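Local coordinates for protein PilM (Escherichia coli, PDB 3EOI) that is of unknown biochemical function but probably belongs to a plasmid-encoded pilus system, at residues His60-Gln64 and Gln65-Val69; Arg93-Gly97 and Arg98-Thr102; Thr110-Ala113 and Val114-Asp117; Gly43-Ser47 and Ala48-Leu52. One frame throughout, in Å; residues are numbered along the deposited sequence.

Contact 1: His60-Gln64 and Gln65-Val69; sequences HLISQ and QRVFV
Phe68 reaches across a tight beta hairpin to Leu61 and Ser63. Its CG lies beside the backbone N and anti to the carbonyl carbon (chi1 -62°), which lays the ring along strand 60-63. From the root outward, Phe68 CB passes Leu61 O at 3.8 Å. Phe68 CD2 is closer to Leu61 O, at 3.5 Å. Phe68 CE2 then meets Ser63 CB at 4.1 Å and also nears Ser63 O. Phe68 CZ, at the tip, packs on Pro112. Both carbonyl oxygens lie at the ring edge, in its plane. Leu61 and Phe68 form a hydrogen-bonded antiparallel pair, with Phe68 N to Leu61 O at 2.9 Å. Ser63 and Arg66 form the next such pair and close a type I' turn over Gln64 and Gln65. His60, Ile62, Val67 and Val69 occupy the other face. There Ile62 CG1 meets Val67 CG2 at 4.1 Å, and His60, Val67 and Val69 pack on Ile28 of helix 10-34. A serine in place of Phe68 would probably leave Ser63 CB without its aromatic neighbour and open a gap beside Leu61. Paired amides thus set the register, while apolar side chains serve both faces: helix 10-34 covers one, Pro112 and Val114 cover Leu61 and Phe68 on the other, which turns polar at Ser63 and Arg66.

Contact 2: Arg93-Gly97 and Arg98-Thr102; sequences RVENG and RLLDT
Strands 92-95 and 98-100 form a beta hairpin with a two-residue turn of type I', and Glu95 and Arg98 face each other at its base. Arg98 N donates to Glu95 O at 2.9 Å, and Glu95 N returns a bond to Arg98 O. Arg93 and Leu100 form the next hydrogen-bonded pair, with Leu100 N to Arg93 O at 2.9 Å.

Asn96 and Gly97 make the bend, both with positive phi. Gly97 N is held by Asp117. Strand 98-100 is an outermost strand of the five-stranded antiparallel sheet within this chain, and strand 92-95 links it to strand 119-123.

Val94 and Leu99 share the buried face. Their side chains cross at about a right angle, with Val94 CG2 and Leu99 CD1 4.2 Å apart. Both also pack on Ile121 of strand 119-123.

On the other face Arg93 and Glu95 flank Leu100. Leu100 CD1 touches Glu95 CB at 3.9 Å and Arg93 NH2 at 4.0 Å. Arg93 bends at chi3 (44°), and its guanidinium meets Thr102 O at the edge, in plane, with Arg93 NH1 to that oxygen at 3.6 Å. Glu95 OE1 lies at another part of this edge, in a long salt bridge of 3.8 Å to Arg93 NH2. Arg98 folds back over the turn through bends at chi2 and chi3. Its guanidinium lays one face over Asn96 O, and Arg98 NE makes a weak bond to Gly97 O at 3.1 Å.

Contact 3: Thr110-Ala113 and Val114-Asp117; sequences TLPA and VIPD
The chain from Pro112 to Ile115 makes a type I beta turn, closed by a hydrogen bond from Ile115 N to Pro112 O of 3.2 Å. The angle at the hydrogen is 170°. Ala113 and Val114 fill the two central positions of the turn.

Pro112 and Ile115 lie side by side and point the same way. Ile115 has CG1 beside its backbone N (chi1 -59°) and an extended end, which carries CD1 back to the proline ring. Ile115 CD1 sits beside the ring, touching Pro112 CD at 3.7 Å and Pro112 CG at 3.9 Å. Pro112 CB, farther round, is 4.1 Å from Ile115 CD1.

This turn belongs to the long loop between strands 98-100 and 119-123, which crosses over one face of the sheet. Leu111, Pro112 and Ile115 all rest on Phe68 of strand 66-72. Pro112 and Val114 also reach Leu61 of strand 59-63.

Two looser apolar contacts flank the main pair. Leu111 CD2 stands 4.5 Å from Ile115 CD1. Val114 CG2, set between its own backbone N and carbonyl carbon, comes within 4.4 Å of Pro112 CB.

Contact 4: Gly43-Ser47 and Ala48-Leu52; sequences GQLTS and AQLGL
Thr46 holds OG1 between its backbone N and carbonyl carbon (chi1 66°), and Gln49 keeps CG beside its own N (chi1 -64°) with the chain extended beyond. These torsions turn the two side chains to each other's backbone. Gln49 N donates to Thr46 OG1 at 3.2 Å, with 168° at the hydrogen. In return Thr46 N donates to Gln49 OE1 at 2.9 Å, in a similarly straight bond. The pair is a capping box, with Thr46 as N-cap of helix 47-50. Thr46 OG1 also makes a weak bond to Gln49 OE1. A leucine in place of Gln49 would probably leave Thr46 N without its acceptor and let the approach to the helix move.

Thr46 O accepts from Leu50 N at 3.0 Å. The helix is short. Gly51 leaves it with positive phi, and Ser47 O receives weak bonds from Gly51 N and Leu52 N. Ser47 OG adds a weak bond to Leu52 O at 3.0 Å.

On the inner side Leu45 and Leu50 cross at about a right angle, with Leu45 CD1 3.6 Å from Leu50 CD2. Gln49 touches Tyr31 of helix 10-34, and Leu50 touches Ile28. Leu45 reaches both Tyr31 and Ile62 of strand 59-63, an outermost strand within this chain, so the capped turn packs against the long helix and this strand.

Contact 1 is partly buried, while contacts 2, 3 and 4 lie at the surface. Contacts 1 and 2 are both beta hairpins with type I' turns, at opposite edges of one antiparallel sheet, with centres about 16 Å apart. The first has apolar side chains on both faces; the second has one apolar face and, on the other, Leu100 among charged chains. Contact 3 touches both, by packing on 60-69 and by the Asp117 bond to Gly97. Contact 4 borders contact 1 through polar links from Gly43 and Gln44. It lies far from contact 2, across the chain's centre, and relies on helix capping instead of strand pairing.

Contact 1: His60-Gln64 and Gln65-Val69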
ATOM      1  N   HIS A  60       1.912   4.446   4.662  1.00  8.16           N
ATOM      2  CA  HIS A  60       0.646   4.241   5.281  1.00  8.26           C
ATOM      3  C   HIS A  60       0.164   5.397   6.132  1.00  9.15           C
ATOM      4  O   HIS A  60       0.903   6.329   6.455  1.00  9.72           O
ATOM      5  CB  HIS A  60       0.602   2.907   6.039  1.00 10.28           C
ATOM      6  CG  HIS A  60       1.083   2.989   7.464  1.00 10.94           C
ATOM      7  ND1 HIS A  60       2.421   2.917   7.785  1.00 11.68           N
ATOM      8  CD2 HIS A  60       0.407   3.025   8.651  1.00 10.92           C
ATOM      9  CE1 HIS A  60       2.559   2.982   9.107  1.00 11.20           C
ATOM     10  NE2 HIS A  60       1.356   3.045   9.653  1.00 12.70           N
ATOM     11  N   LEU A  61      -1.131   5.368   6.401  1.00  8.35           N
ATOM     12  CA  LEU A  61      -1.725   6.433   7.192  1.00  8.68           C
ATOM     13  C   LEU A  61      -3.026   5.910   7.751  1.00  8.08           C
ATOM     14  O   LEU A  61      -3.755   5.197   7.081  1.00 10.11           O
ATOM     15  CB  LEU A  61      -2.022   7.706   6.374  1.00  9.45           C
ATOM     16  CG  LEU A  61      -2.950   8.761   7.026  1.00 10.50           C
ATOM     17  CD1 LEU A  61      -2.166   9.558   8.061  1.00 11.20           C
ATOM     18  CD2 LEU A  61      -3.447   9.660   5.896  1.00 10.74           C
ATOM     19  N   ILE A  62      -3.255   6.164   9.036  1.00  5.88           N
ATOM     20  CA  ILE A  62      -4.561   5.920   9.631  1.00  7.01           C
ATOM     21  C   ILE A  62      -5.341   7.238   9.691  1.00  8.60           C
ATOM     22  O   ILE A  62      -4.834   8.224  10.214  1.00  8.79           O
ATOM     23  CB  ILE A  62      -4.438   5.345  11.059  1.00  7.67           C
ATOM     24  CG1 ILE A  62      -3.562   4.070  11.043  1.00  8.91           C
ATOM     25  CG2 ILE A  62      -5.852   5.147  11.645  1.00 10.18           C
ATOM     26  CD1 ILE A  62      -3.017   3.667  12.436  1.00  8.31           C
ATOM     27  N   SER A  63      -6.536   7.265   9.107  1.00  8.10           N
ATOM     28  CA  SER A  63      -7.341   8.493   9.038  1.00  8.56           C
ATOM     29  C   SER A  63      -8.815   8.160   9.116  1.00  9.59           C
ATOM     30  O   SER A  63      -9.284   7.224   8.466  1.00  9.55           O
ATOM     31  CB  SER A  63      -7.062   9.195   7.714  1.00 10.89           C
ATOM     32  OG  SER A  63      -7.800  10.418   7.660  1.00 14.44           O
ATOM     33  N   GLN A  64      -9.526   8.866   9.979  1.00 10.39           N
ATOM     34  CA  GLN A  64     -10.925   8.580  10.177  1.00 11.76           C
ATOM     35  C   GLN A  64     -11.142   7.063  10.429  1.00 10.43           C
ATOM     36  O   GLN A  64     -12.095   6.433   9.939  1.00 11.23           O
ATOM     37  CB  GLN A  64     -11.730   9.051   8.966  1.00 16.26           C
ATOM     38  CG  GLN A  64     -11.544  10.576   8.722  1.00 29.00           C
ATOM     39  CD  GLN A  64     -12.121  11.451   9.850  1.00 21.46           C
ATOM     40  OE1 GLN A  64     -11.381  12.005  10.684  1.00 30.02           O
ATOM     41  NE2 GLN A  64     -13.459  11.582   9.871  1.00 29.34           N
ATOM     42  N   GLN A  65     -10.263   6.528  11.261  1.00  8.98           N
ATOM     43  CA  GLN A  65     -10.338   5.105  11.710  1.00  8.70           C
ATOM     44  C   GLN A  65     -10.179   4.027  10.617  1.00  8.19           C
ATOM     45  O   GLN A  65     -10.410   2.841  10.864  1.00 10.94           O
ATOM     46  CB  GLN A  65     -11.599   4.850  12.527  1.00 10.68           C
ATOM     47  CG  GLN A  65     -11.801   5.880  13.675  1.00 14.56           C
ATOM     48  CD  GLN A  65     -13.084   5.638  14.385  1.00 13.78           C
ATOM     49  OE1 GLN A  65     -13.353   4.512  14.813  1.00 16.90           O
ATOM     50  NE2 GLN A  65     -13.939   6.638  14.398  1.00 14.94           N
ATOM     51  N   ARG A  66      -9.718   4.419   9.438  1.00  7.58           N
ATOM     52  CA  ARG A  66      -9.394   3.427   8.418  1.00  9.67           C
ATOM     53  C   ARG A  66      -7.919   3.548   8.167  1.00  9.57           C
ATOM     54  O   ARG A  66      -7.355   4.626   8.310  1.00  8.87           O
ATOM     55  CB  ARG A  66     -10.181   3.678   7.134  1.00 11.67           C
ATOM     56  CG  ARG A  66     -11.679   3.371   7.347  1.00 12.78           C
ATOM     57  CD  ARG A  66     -12.518   3.589   6.099  1.00 15.17           C
ATOM     58  NE  ARG A  66     -12.694   5.010   5.835  1.00 15.43           N
ATOM     59  CZ  ARG A  66     -13.794   5.530   5.275  1.00 16.30           C
ATOM     60  NH1 ARG A  66     -13.880   6.848   5.107  1.00 15.34           N
ATOM     61  NH2 ARG A  66     -14.791   4.728   4.896  1.00 15.50           N
ATOM     62  N   VAL A  67      -7.306   2.462   7.771  1.00  8.15           N
ATOM     63  CA  VAL A  67      -5.914   2.488   7.435  1.00  7.45           C
ATOM     64  C   VAL A  67      -5.752   2.332   5.921  1.00  7.75           C
ATOM     65  O   VAL A  67      -6.459   1.534   5.237  1.00  8.70           O
ATOM     66  CB  VAL A  67      -5.129   1.350   8.143  1.00  7.27           C
ATOM     67  CG1 VAL A  67      -5.612  -0.063   7.775  1.00  9.33           C
ATOM     68  CG2 VAL A  67      -3.590   1.485   7.918  1.00 10.07           C
ATOM     69  N   PHE A  68      -4.787   3.085   5.414  1.00  6.26           N
ATOM     70  CA  PHE A  68      -4.490   3.152   3.983  1.00  6.12           C
ATOM     71  C   PHE A  68      -3.004   2.819   3.815  1.00  7.49           C
ATOM     72  O   PHE A  68      -2.123   3.400   4.526  1.00  7.64           O
ATOM     73  CB  PHE A  68      -4.634   4.582   3.485  1.00  8.99           C
ATOM     74  CG  PHE A  68      -6.007   5.157   3.620  1.00  8.59           C
ATOM     75  CD1 PHE A  68      -6.858   5.231   2.525  1.00 10.65           C
ATOM     76  CD2 PHE A  68      -6.464   5.637   4.871  1.00 11.56           C
ATOM     77  CE1 PHE A  68      -8.171   5.756   2.670  1.00 11.10           C
ATOM     78  CE2 PHE A  68      -7.735   6.133   5.007  1.00 10.47           C
ATOM     79  CZ  PHE A  68      -8.586   6.202   3.922  1.00 13.67           C
ATOM     80  N   VAL A  69      -2.713   1.946   2.856  1.00  5.81           N
ATOM     81  CA  VAL A  69      -1.351   1.520   2.580  1.00  6.13           C
ATOM     82  C   VAL A  69      -1.193   1.637   1.060  1.00  8.23           C
ATOM     83  O   VAL A  69      -2.070   1.199   0.294  1.00  7.80           O
ATOM     84  CB  VAL A  69      -1.108   0.035   2.987  1.00  6.45           C
ATOM     85  CG1 VAL A  69       0.281  -0.431   2.583  1.00 11.37           C
ATOM     86  CG2 VAL A  69      -1.352  -0.121   4.467  1.00 11.83           C
TER

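Contact 2: Arg93-Gly97 and Arg98-Thr102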
ATOM      1  N   ARG A  93      -7.218   1.908  -6.557  1.00 11.48           N
ATOM      2  CA  ARG A  93      -6.343   2.847  -7.252  1.00 12.42           C
ATOM      3  C   ARG A  93      -6.690   4.274  -6.874  1.00 12.25           C
ATOM      4  O   ARG A  93      -7.807   4.537  -6.480  1.00 10.99           O
ATOM      5  CB  ARG A  93      -6.556   2.698  -8.807  1.00 14.08           C
ATOM      6  CG  ARG A  93      -5.865   1.520  -9.463  1.00 26.85           C
ATOM      7  CD  ARG A  93      -6.508   1.106 -10.819  1.00 19.05           C
ATOM      8  NE  ARG A  93      -6.850   2.200 -11.737  1.00 26.88           N
ATOM      9  CZ  ARG A  93      -7.700   2.062 -12.756  1.00 21.77           C
ATOM     10  NH1 ARG A  93      -8.299   0.893 -12.974  1.00 27.70           N
ATOM     11  NH2 ARG A  93      -7.958   3.085 -13.555  1.00 27.28           N
ATOM     12  N   VAL A  94      -5.742   5.206  -6.966  1.00 12.45           N
ATOM     13  CA  VAL A  94      -6.089   6.631  -6.768  1.00 11.65           C
ATOM     14  C   VAL A  94      -5.660   7.328  -8.025  1.00 11.24           C
ATOM     15  O   VAL A  94      -4.501   7.201  -8.438  1.00 11.53           O
ATOM     16  CB  VAL A  94      -5.381   7.264  -5.561  1.00 10.78           C
ATOM     17  CG1 VAL A  94      -5.681   8.787  -5.482  1.00 11.64           C
ATOM     18  CG2 VAL A  94      -5.819   6.485  -4.279  1.00 11.58           C
ATOM     19  N   GLU A  95      -6.617   8.030  -8.634  1.00 12.12           N
ATOM     20  CA  GLU A  95      -6.406   8.772  -9.869  1.00 14.82           C
ATOM     21  C   GLU A  95      -7.175  10.104  -9.744  1.00 15.65           C
ATOM     22  O   GLU A  95      -8.320  10.163  -9.294  1.00 15.31           O
ATOM     23  CB  GLU A  95      -6.935   7.963 -11.041  1.00 18.17           C
ATOM     24  CG  GLU A  95      -6.807   8.631 -12.364  1.00 48.71           C
ATOM     25  CD  GLU A  95      -7.168   7.672 -13.487  1.00 21.56           C
ATOM     26  OE1 GLU A  95      -6.531   6.593 -13.567  1.00 49.11           O
ATOM     27  OE2 GLU A  95      -8.088   7.992 -14.273  1.00 49.40           O
ATOM     28  N   ASN A  96      -6.507  11.201 -10.072  1.00 15.31           N
ATOM     29  CA  ASN A  96      -7.140  12.512  -9.935  1.00 17.59           C
ATOM     30  C   ASN A  96      -7.856  12.778  -8.608  1.00 17.61           C
ATOM     31  O   ASN A  96      -8.949  13.314  -8.577  1.00 18.26           O
ATOM     32  CB  ASN A  96      -7.986  12.799 -11.172  1.00 21.26           C
ATOM     33  CG  ASN A  96      -7.155  12.669 -12.445  1.00 41.56           C
ATOM     34  OD1 ASN A  96      -7.401  11.802 -13.270  1.00 24.09           O
ATOM     35  ND2 ASN A  96      -6.107  13.485 -12.559  1.00 23.84           N
ATOM     36  N   GLY A  97      -7.190  12.407  -7.514  1.00 16.26           N
ATOM     37  CA  GLY A  97      -7.703  12.594  -6.172  1.00 16.44           C
ATOM     38  C   GLY A  97      -8.866  11.708  -5.774  1.00 17.20           C
ATOM     39  O   GLY A  97      -9.432  11.907  -4.693  1.00 18.34           O
ATOM     40  N   ARG A  98      -9.224  10.747  -6.629  1.00 15.05           N
ATOM     41  CA  ARG A  98     -10.373   9.867  -6.396  1.00 15.63           C
ATOM     42  C   ARG A  98      -9.977   8.411  -6.186  1.00 12.89           C
ATOM     43  O   ARG A  98      -9.087   7.885  -6.890  1.00 13.80           O
ATOM     44  CB  ARG A  98     -11.334   9.892  -7.596  1.00 18.32           C
ATOM     45  CG  ARG A  98     -12.044  11.227  -7.836  1.00 40.97           C
ATOM     46  CD  ARG A  98     -12.836  11.679  -6.612  1.00 24.26           C
ATOM     47  NE  ARG A  98     -12.153  12.764  -5.928  1.00 42.71           N
ATOM     48  CZ  ARG A  98     -12.182  14.026  -6.341  1.00 28.16           C
ATOM     49  NH1 ARG A  98     -11.513  14.957  -5.662  1.00 43.14           N
ATOM     50  NH2 ARG A  98     -12.864  14.349  -7.441  1.00 43.15           N
ATOM     51  N   LEU A  99     -10.688   7.762  -5.262  1.00 11.79           N
ATOM     52  CA  LEU A  99     -10.518   6.335  -5.048  1.00 10.48           C
ATOM     53  C   LEU A  99     -11.331   5.589  -6.065  1.00 11.87           C
ATOM     54  O   LEU A  99     -12.555   5.789  -6.164  1.00 14.30           O
ATOM     55  CB  LEU A  99     -10.965   5.943  -3.599  1.00  9.47           C
ATOM     56  CG  LEU A  99     -10.714   4.437  -3.281  1.00  6.12           C
ATOM     57  CD1 LEU A  99      -9.177   4.198  -3.262  1.00 10.58           C
ATOM     58  CD2 LEU A  99     -11.350   4.004  -1.914  1.00 11.63           C
ATOM     59  N   LEU A 100     -10.649   4.714  -6.803  1.00 10.54           N
ATOM     60  CA  LEU A 100     -11.250   3.875  -7.872  1.00 11.42           C
ATOM     61  C   LEU A 100     -11.080   2.397  -7.566  1.00 11.99           C
ATOM     62  O   LEU A 100     -10.042   1.921  -7.090  1.00 13.35           O
ATOM     63  CB  LEU A 100     -10.606   4.142  -9.248  1.00 11.11           C
ATOM     64  CG  LEU A 100     -10.557   5.624  -9.712  1.00 11.01           C
ATOM     65  CD1 LEU A 100     -10.004   5.630 -11.181  1.00 12.78           C
ATOM     66  CD2 LEU A 100     -11.930   6.263  -9.646  1.00 12.46           C
ATOM     67  N   ASP A 101     -12.108   1.627  -7.860  1.00 11.35           N
ATOM     68  CA  ASP A 101     -11.936   0.182  -7.677  1.00 13.17           C
ATOM     69  C   ASP A 101     -11.094  -0.409  -8.812  1.00 14.57           C
ATOM     70  O   ASP A 101     -10.650   0.313  -9.702  1.00 15.63           O
ATOM     71  CB  ASP A 101     -13.276  -0.502  -7.448  1.00 16.20           C
ATOM     72  CG  ASP A 101     -14.165  -0.496  -8.674  1.00 28.63           C
ATOM     73  OD1 ASP A 101     -13.618  -0.201  -9.782  1.00 17.20           O
ATOM     74  OD2 ASP A 101     -15.405  -0.766  -8.491  1.00 18.51           O
ATOM     75  N   THR A 102     -10.819  -1.698  -8.787  1.00 16.40           N
ATOM     76  CA  THR A 102      -9.866  -2.207  -9.794  1.00 18.38           C
ATOM     77  C   THR A 102     -10.472  -2.182 -11.187  1.00 20.61           C
ATOM     78  O   THR A 102      -9.731  -2.300 -12.175  1.00 23.44           O
ATOM     79  CB  THR A 102      -9.377  -3.603  -9.486  1.00 18.74           C
ATOM     80  OG1 THR A 102     -10.511  -4.459  -9.301  1.00 26.15           O
ATOM     81  CG2 THR A 102      -8.528  -3.557  -8.214  1.00 26.48           C
TER

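Contact 3: Thr110-Ala113 and Val114-Asp117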
ATOM      1  N   THR A 110     -14.315  10.105   0.809  1.00 13.09           N
ATOM      2  CA  THR A 110     -13.327  11.175   0.715  1.00 11.30           C
ATOM      3  C   THR A 110     -11.944  10.719   1.187  1.00 13.08           C
ATOM      4  O   THR A 110     -11.781  10.342   2.337  1.00 17.25           O
ATOM      5  CB  THR A 110     -13.733  12.408   1.567  1.00 11.61           C
ATOM      6  OG1 THR A 110     -15.096  12.759   1.272  1.00 20.65           O
ATOM      7  CG2 THR A 110     -12.805  13.609   1.293  1.00 19.72           C
ATOM      8  N   LEU A 111     -10.961  10.771   0.292  1.00 12.65           N
ATOM      9  CA  LEU A 111      -9.625  10.313   0.596  1.00 13.09           C
ATOM     10  C   LEU A 111      -8.856  11.354   1.392  1.00 13.60           C
ATOM     11  O   LEU A 111      -9.002  12.563   1.183  1.00 12.51           O
ATOM     12  CB  LEU A 111      -8.861  10.063  -0.705  1.00 13.71           C
ATOM     13  CG  LEU A 111      -9.159   8.810  -1.463  1.00 19.34           C
ATOM     14  CD1 LEU A 111      -8.242   8.845  -2.659  1.00 16.04           C
ATOM     15  CD2 LEU A 111      -8.799   7.607  -0.594  1.00 15.90           C
ATOM     16  N   PRO A 112      -7.952  10.886   2.274  1.00 13.22           N
ATOM     17  CA  PRO A 112      -7.080  11.881   2.898  1.00 12.89           C
ATOM     18  C   PRO A 112      -6.292  12.633   1.809  1.00 13.25           C
ATOM     19  O   PRO A 112      -5.817  12.039   0.874  1.00 13.51           O
ATOM     20  CB  PRO A 112      -6.108  11.020   3.732  1.00 13.16           C
ATOM     21  CG  PRO A 112      -6.863   9.781   4.052  1.00 14.57           C
ATOM     22  CD  PRO A 112      -7.819   9.540   2.864  1.00 13.62           C
ATOM     23  N   ALA A 113      -6.097  13.930   1.983  1.00 11.80           N
ATOM     24  CA  ALA A 113      -5.448  14.747   0.972  1.00 11.70           C
ATOM     25  C   ALA A 113      -3.969  14.438   0.829  1.00 10.76           C
ATOM     26  O   ALA A 113      -3.327  14.893  -0.115  1.00 13.15           O
ATOM     27  CB  ALA A 113      -5.609  16.229   1.301  1.00 13.02           C
ATOM     28  N   VAL A 114      -3.401  13.702   1.767  1.00  9.80           N
ATOM     29  CA  VAL A 114      -1.979  13.380   1.660  1.00  9.51           C
ATOM     30  C   VAL A 114      -1.664  12.083   0.902  1.00 10.46           C
ATOM     31  O   VAL A 114      -0.496  11.702   0.808  1.00 11.49           O
ATOM     32  CB  VAL A 114      -1.303  13.388   3.040  1.00  9.90           C
ATOM     33  CG1 VAL A 114      -1.513  14.733   3.651  1.00 11.75           C
ATOM     34  CG2 VAL A 114      -1.882  12.294   3.917  1.00 13.94           C
ATOM     35  N   ILE A 115      -2.676  11.445   0.325  1.00  9.75           N
ATOM     36  CA  ILE A 115      -2.398  10.303  -0.533  1.00 12.14           C
ATOM     37  C   ILE A 115      -2.214  10.758  -1.981  1.00 12.28           C
ATOM     38  O   ILE A 115      -3.084  11.428  -2.535  1.00 12.98           O
ATOM     39  CB  ILE A 115      -3.500   9.326  -0.430  1.00 12.73           C
ATOM     40  CG1 ILE A 115      -3.620   8.899   1.049  1.00 16.02           C
ATOM     41  CG2 ILE A 115      -3.189   8.164  -1.357  1.00 15.14           C
ATOM     42  CD1 ILE A 115      -4.773   8.047   1.287  1.00 15.98           C
ATOM     43  N   PRO A 116      -1.086  10.405  -2.597  1.00 11.40           N
ATOM     44  CA  PRO A 116      -0.858  10.889  -3.965  1.00 12.80           C
ATOM     45  C   PRO A 116      -1.654  10.102  -5.023  1.00 12.93           C
ATOM     46  O   PRO A 116      -2.171   9.023  -4.734  1.00 11.73           O
ATOM     47  CB  PRO A 116       0.667  10.704  -4.175  1.00 14.06           C
ATOM     48  CG  PRO A 116       1.148   9.878  -2.979  1.00 15.74           C
ATOM     49  CD  PRO A 116      -0.012   9.501  -2.134  1.00 13.68           C
ATOM     50  N   ASP A 117      -1.759  10.687  -6.217  1.00 12.17           N
ATOM     51  CA  ASP A 117      -2.371  10.033  -7.346  1.00 13.38           C
ATOM     52  C   ASP A 117      -1.427   8.963  -7.882  1.00 12.94           C
ATOM     53  O   ASP A 117      -0.229   8.955  -7.567  1.00 12.40           O
ATOM     54  CB  ASP A 117      -2.642  11.056  -8.441  1.00 16.81           C
ATOM     55  CG  ASP A 117      -3.809  11.936  -8.121  1.00 21.21           C
ATOM     56  OD1 ASP A 117      -4.690  11.487  -7.345  1.00 19.37           O
ATOM     57  OD2 ASP A 117      -3.840  13.087  -8.630  1.00 20.13           O
TER

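Contact 4: Gly43-Ser47 and Ala48-Leu52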
ATOM      1  N   GLY A  43      -2.470   8.820  12.363  1.00  9.77           N
ATOM      2  CA  GLY A  43      -0.987   8.832  12.228  1.00  9.14           C
ATOM      3  C   GLY A  43      -0.545   7.503  11.683  1.00 10.44           C
ATOM      4  O   GLY A  43      -1.193   6.935  10.818  1.00 10.73           O
ATOM      5  N   GLN A  44       0.607   7.054  12.156  1.00 10.51           N
ATOM      6  CA  GLN A  44       1.173   5.812  11.664  1.00  9.33           C
ATOM      7  C   GLN A  44       1.564   4.914  12.832  1.00 10.33           C
ATOM      8  O   GLN A  44       1.898   5.393  13.944  1.00 11.55           O
ATOM      9  CB  GLN A  44       2.478   6.094  10.894  1.00  9.37           C
ATOM     10  CG  GLN A  44       2.380   6.627   9.469  1.00 12.17           C
ATOM     11  CD  GLN A  44       2.017   8.085   9.354  1.00 11.36           C
ATOM     12  OE1 GLN A  44       2.446   8.924  10.172  1.00 11.98           O
ATOM     13  NE2 GLN A  44       1.271   8.426   8.282  1.00  9.92           N
ATOM     14  N   LEU A  45       1.617   3.605  12.547  1.00  9.99           N
ATOM     15  CA  LEU A  45       2.150   2.662  13.509  1.00  9.28           C
ATOM     16  C   LEU A  45       3.670   2.783  13.451  1.00  9.95           C
ATOM     17  O   LEU A  45       4.240   3.197  12.433  1.00 11.75           O
ATOM     18  CB  LEU A  45       1.745   1.237  13.155  1.00  8.76           C
ATOM     19  CG  LEU A  45       0.260   1.010  13.045  1.00  7.80           C
ATOM     20  CD1 LEU A  45       0.047  -0.459  12.780  1.00 10.80           C
ATOM     21  CD2 LEU A  45      -0.413   1.372  14.343  1.00 10.46           C
ATOM     22  N   THR A  46       4.350   2.394  14.510  1.00 11.51           N
ATOM     23  CA  THR A  46       5.814   2.556  14.516  1.00 13.50           C
ATOM     24  C   THR A  46       6.569   1.331  14.044  1.00 15.19           C
ATOM     25  O   THR A  46       6.005   0.241  13.917  1.00 14.66           O
ATOM     26  CB  THR A  46       6.335   2.875  15.923  1.00 14.61           C
ATOM     27  OG1 THR A  46       6.096   1.737  16.763  1.00 14.88           O
ATOM     28  CG2 THR A  46       5.639   4.135  16.524  1.00 14.60           C
ATOM     29  N   SER A  47       7.873   1.510  13.807  1.00 17.02           N
ATOM     30  CA  SER A  47       8.750   0.374  13.445  1.00 17.70           C
ATOM     31  C   SER A  47       8.746  -0.702  14.490  1.00 17.09           C
ATOM     32  O   SER A  47       8.658  -1.906  14.148  1.00 17.50           O
ATOM     33  CB  SER A  47      10.179   0.842  13.163  1.00 19.39           C
ATOM     34  OG  SER A  47      10.215   1.399  11.864  1.00 37.80           O
ATOM     35  N   ALA A  48       8.753  -0.312  15.762  1.00 17.38           N
ATOM     36  CA  ALA A  48       8.658  -1.319  16.810  1.00 17.35           C
ATOM     37  C   ALA A  48       7.345  -2.103  16.735  1.00 16.86           C
ATOM     38  O   ALA A  48       7.353  -3.324  16.842  1.00 16.90           O
ATOM     39  CB  ALA A  48       8.830  -0.708  18.193  1.00 18.15           C
ATOM     40  N   GLN A  49       6.213  -1.409  16.555  1.00 15.22           N
ATOM     41  CA  GLN A  49       4.917  -2.116  16.448  1.00 14.62           C
ATOM     42  C   GLN A  49       4.846  -3.060  15.267  1.00 13.85           C
ATOM     43  O   GLN A  49       4.292  -4.162  15.373  1.00 13.82           O
ATOM     44  CB  GLN A  49       3.755  -1.129  16.438  1.00 14.85           C
ATOM     45  CG  GLN A  49       3.673  -0.365  17.744  1.00 14.08           C
ATOM     46  CD  GLN A  49       2.771   0.853  17.699  1.00 14.54           C
ATOM     47  OE1 GLN A  49       2.674   1.539  16.684  1.00 13.48           O
ATOM     48  NE2 GLN A  49       2.122   1.144  18.818  1.00 14.92           N
ATOM     49  N   LEU A  50       5.412  -2.662  14.141  1.00 13.87           N
ATOM     50  CA  LEU A  50       5.400  -3.503  12.942  1.00 14.69           C
ATOM     51  C   LEU A  50       6.488  -4.597  12.931  1.00 15.39           C
ATOM     52  O   LEU A  50       6.422  -5.572  12.163  1.00 14.42           O
ATOM     53  CB  LEU A  50       5.571  -2.617  11.721  1.00 15.45           C
ATOM     54  CG  LEU A  50       4.485  -1.555  11.616  1.00 12.46           C
ATOM     55  CD1 LEU A  50       4.571  -0.895  10.317  1.00 17.49           C
ATOM     56  CD2 LEU A  50       3.051  -2.119  11.794  1.00 15.62           C
ATOM     57  N   GLY A  51       7.514  -4.411  13.752  1.00 15.50           N
ATOM     58  CA  GLY A  51       8.682  -5.288  13.663  1.00 15.58           C
ATOM     59  C   GLY A  51       9.459  -5.181  12.366  1.00 16.51           C
ATOM     60  O   GLY A  51      10.151  -6.120  11.958  1.00 17.64           O
ATOM     61  N   LEU A  52       9.375  -4.028  11.705  1.00 16.22           N
ATOM     62  CA  LEU A  52      10.010  -3.842  10.428  1.00 17.14           C
ATOM     63  C   LEU A  52      10.703  -2.478  10.488  1.00 18.91           C
ATOM     64  O   LEU A  52      10.198  -1.558  11.150  1.00 18.42           O
ATOM     65  CB  LEU A  52       8.943  -3.860   9.332  1.00 17.27           C
ATOM     66  CG  LEU A  52       8.234  -5.204   9.109  1.00 16.06           C
ATOM     67  CD1 LEU A  52       6.918  -5.024   8.304  1.00 17.60           C
ATOM     68  CD2 LEU A  52       9.206  -6.199   8.463  1.00 18.31           C
TER